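Side-chain contact in hyaluronidase (Thermobaculum terrenum, PDB 5DIY), which probably hydrolyses O-linked N-acetylglucosamine from glycosylated proteins, as a bacterial relative of the family 84 O-GlcNAc hydrolases: residues T98-I103 with T146-R151. Sequence-based numbering, arbitrary orientation.
Sequences TLIRKI and TRVLQR
With CG1 of I100 beside its own backbone N (chi1 -66°) and CG of R151 anti to the backbone N (chi1 175°), the two side chains reach across the groove between adjacent helices of a (beta/alpha)8 barrel, the TIM-barrel fold. Helix 93-108 follows the third strand of the barrel and helix 137-153 lies between the fourth and the fifth, so the contact joins neighbouring helices of the layer that surrounds the barrel. The segment axes come no nearer than 11.3 Å and cross at -50°, leaving side chains alone to bridge the gap. I100 and V148 face each other at the closest backbone approach, with their CA atoms 7.7 Å apart. The end of I100 lies between two partners on the other helix: its CD1 is 3.7 Å from CG of R151 and 4.2 Å from CG1 of V148. On its inner flank CD2 of L99 meets the same methyl, CG1 of V148, at 4.2 Å, the two side chains crossing nearly at right angles. CG1 of V148 is thus shared by a leucine and an isoleucine. No hydrogen bond links the segments; the contact between them is apolar and modest in area. L96, one helical turn before I100, also touches V148, while F144 and L152 extend the packing along helix 137-153. Towards the barrel, L99 rests on I82 and I103 on F80, both of strand 77-82. In R151, CG lies against CD1 and CG1 of I100, whereas bends at chi2 and chi3 carry the guanidinium toward helix 93-108, where it stands oblique to CG1 of I100. There NH2 of R151 forms a salt bridge with OE2 of E97 on helix 93-108.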
loop_
_atom_site.group_PDB
_atom_site.type_symbol
_atom_site.label_atom_id
_atom_site.label_comp_id
_atom_site.label_asym_id
_atom_site.label_seq_id
_atom_site.Cartn_x
_atom_site.Cartn_y
_atom_site.Cartn_z
ATOM N N THR C 98 -12.437 8.374 -30.934
ATOM C CA THR C 98 -12.487 9.204 -29.731
ATOM C C THR C 98 -11.279 8.954 -28.810
ATOM O O THR C 98 -10.678 9.906 -28.309
ATOM C CB THR C 98 -13.822 8.993 -28.980
ATOM O OG1 THR C 98 -14.909 9.371 -29.840
ATOM C CG2 THR C 98 -13.884 9.812 -27.682
ATOM N N LEU C 99 -10.910 7.689 -28.612
ATOM C CA LEU C 99 -9.722 7.354 -27.811
ATOM C C LEU C 99 -8.443 7.886 -28.464
ATOM O O LEU C 99 -7.583 8.447 -27.781
ATOM C CB LEU C 99 -9.612 5.844 -27.579
ATOM C CG LEU C 99 -8.540 5.402 -26.561
ATOM C CD1 LEU C 99 -9.070 4.326 -25.628
ATOM C CD2 LEU C 99 -7.262 4.923 -27.236
ATOM N N ILE C 100 -8.339 7.731 -29.785
ATOM C CA ILE C 100 -7.179 8.228 -30.543
ATOM C C ILE C 100 -7.081 9.756 -30.481
ATOM O O ILE C 100 -5.977 10.306 -30.411
ATOM C CB ILE C 100 -7.194 7.725 -32.015
ATOM C CG1 ILE C 100 -7.019 6.195 -32.074
ATOM C CG2 ILE C 100 -6.130 8.421 -32.865
ATOM C CD1 ILE C 100 -5.644 5.662 -31.719
ATOM N N ARG C 101 -8.228 10.429 -30.488
ATOM C CA ARG C 101 -8.280 11.885 -30.333
ATOM C C ARG C 101 -7.783 12.301 -28.942
ATOM O O ARG C 101 -6.995 13.239 -28.811
ATOM C CB ARG C 101 -9.710 12.380 -30.571
ATOM C CG ARG C 101 -9.841 13.844 -30.973
ATOM C CD ARG C 101 -11.297 14.238 -31.240
ATOM N NE ARG C 101 -12.003 13.232 -32.043
ATOM C CZ ARG C 101 -13.043 12.484 -31.653
ATOM N NH1 ARG C 101 -13.602 12.605 -30.443
ATOM N NH2 ARG C 101 -13.546 11.594 -32.504
ATOM N N LYS C 102 -8.232 11.581 -27.913
ATOM C CA LYS C 102 -7.816 11.829 -26.523
ATOM C C LYS C 102 -6.296 11.734 -26.325
ATOM O O LYS C 102 -5.705 12.580 -25.646
ATOM C CB LYS C 102 -8.538 10.853 -25.575
ATOM C CG LYS C 102 -8.190 10.967 -24.098
ATOM C CD LYS C 102 -8.328 12.388 -23.576
ATOM C CE LYS C 102 -8.411 12.423 -22.056
ATOM N NZ LYS C 102 -9.725 11.928 -21.550
ATOM N N ILE C 103 -5.676 10.709 -26.914
ATOM C CA ILE C 103 -4.234 10.477 -26.751
ATOM C C ILE C 103 -3.335 11.245 -27.737
ATOM O O ILE C 103 -2.124 11.290 -27.532
ATOM C CB ILE C 103 -3.869 8.963 -26.764
ATOM C CG1 ILE C 103 -4.090 8.313 -28.135
ATOM C CG2 ILE C 103 -4.667 8.214 -25.699
ATOM C CD1 ILE C 103 -3.235 7.087 -28.354
ATOM N N THR C 146 -6.085 -4.584 -30.507
ATOM C CA THR C 146 -5.478 -4.859 -31.818
ATOM C C THR C 146 -5.692 -3.691 -32.773
ATOM O O THR C 146 -4.736 -3.214 -33.394
ATOM C CB THR C 146 -6.055 -6.143 -32.454
ATOM O OG1 THR C 146 -5.826 -7.257 -31.581
ATOM C CG2 THR C 146 -5.409 -6.428 -33.841
ATOM N N ARG C 147 -6.938 -3.226 -32.865
ATOM C CA ARG C 147 -7.289 -2.096 -33.743
ATOM C C ARG C 147 -6.645 -0.774 -33.318
ATOM O O ARG C 147 -6.257 0.023 -34.177
ATOM C CB ARG C 147 -8.812 -1.938 -33.884
ATOM C CG ARG C 147 -9.419 -2.915 -34.881
ATOM C CD ARG C 147 -10.888 -2.637 -35.148
ATOM N NE ARG C 147 -11.724 -3.032 -34.015
ATOM C CZ ARG C 147 -12.441 -2.219 -33.230
ATOM N NH1 ARG C 147 -12.491 -0.906 -33.428
ATOM N NH2 ARG C 147 -13.148 -2.746 -32.230
ATOM N N VAL C 148 -6.513 -0.543 -32.012
ATOM C CA VAL C 148 -5.824 0.666 -31.533
ATOM C C VAL C 148 -4.339 0.603 -31.917
ATOM O O VAL C 148 -3.789 1.597 -32.388
ATOM C CB VAL C 148 -6.009 0.916 -30.008
ATOM C CG1 VAL C 148 -5.172 2.105 -29.540
ATOM C CG2 VAL C 148 -7.482 1.155 -29.669
ATOM N N LEU C 149 -3.711 -0.562 -31.739
ATOM C CA LEU C 149 -2.299 -0.753 -32.088
ATOM C C LEU C 149 -2.054 -0.534 -33.575
ATOM O O LEU C 149 -1.165 0.233 -33.956
ATOM C CB LEU C 149 -1.810 -2.158 -31.699
ATOM C CG LEU C 149 -0.306 -2.431 -31.882
ATOM C CD1 LEU C 149 0.540 -1.470 -31.054
ATOM C CD2 LEU C 149 0.036 -3.871 -31.535
ATOM N N GLN C 150 -2.848 -1.213 -34.400
ATOM C CA GLN C 150 -2.755 -1.085 -35.857
ATOM C C GLN C 150 -2.876 0.375 -36.317
ATOM O O GLN C 150 -2.126 0.803 -37.196
ATOM C CB GLN C 150 -3.781 -1.993 -36.550
ATOM C CG GLN C 150 -3.395 -3.464 -36.469
ATOM C CD GLN C 150 -4.470 -4.430 -36.944
ATOM O OE1 GLN C 150 -5.631 -4.058 -37.148
ATOM N NE2 GLN C 150 -4.086 -5.694 -37.105
ATOM N N ARG C 151 -3.775 1.140 -35.696
ATOM C CA ARG C 151 -3.875 2.583 -35.955
ATOM C C ARG C 151 -2.590 3.331 -35.575
ATOM O O ARG C 151 -2.090 4.139 -36.357
ATOM C CB ARG C 151 -5.077 3.196 -35.220
ATOM C CG ARG C 151 -5.201 4.718 -35.316
ATOM C CD ARG C 151 -5.374 5.207 -36.754
ATOM N NE ARG C 151 -6.657 4.764 -37.294
ATOM C CZ ARG C 151 -7.837 5.313 -37.012
ATOM N NH1 ARG C 151 -7.935 6.366 -36.199
ATOM N NH2 ARG C 151 -8.938 4.802 -37.552
#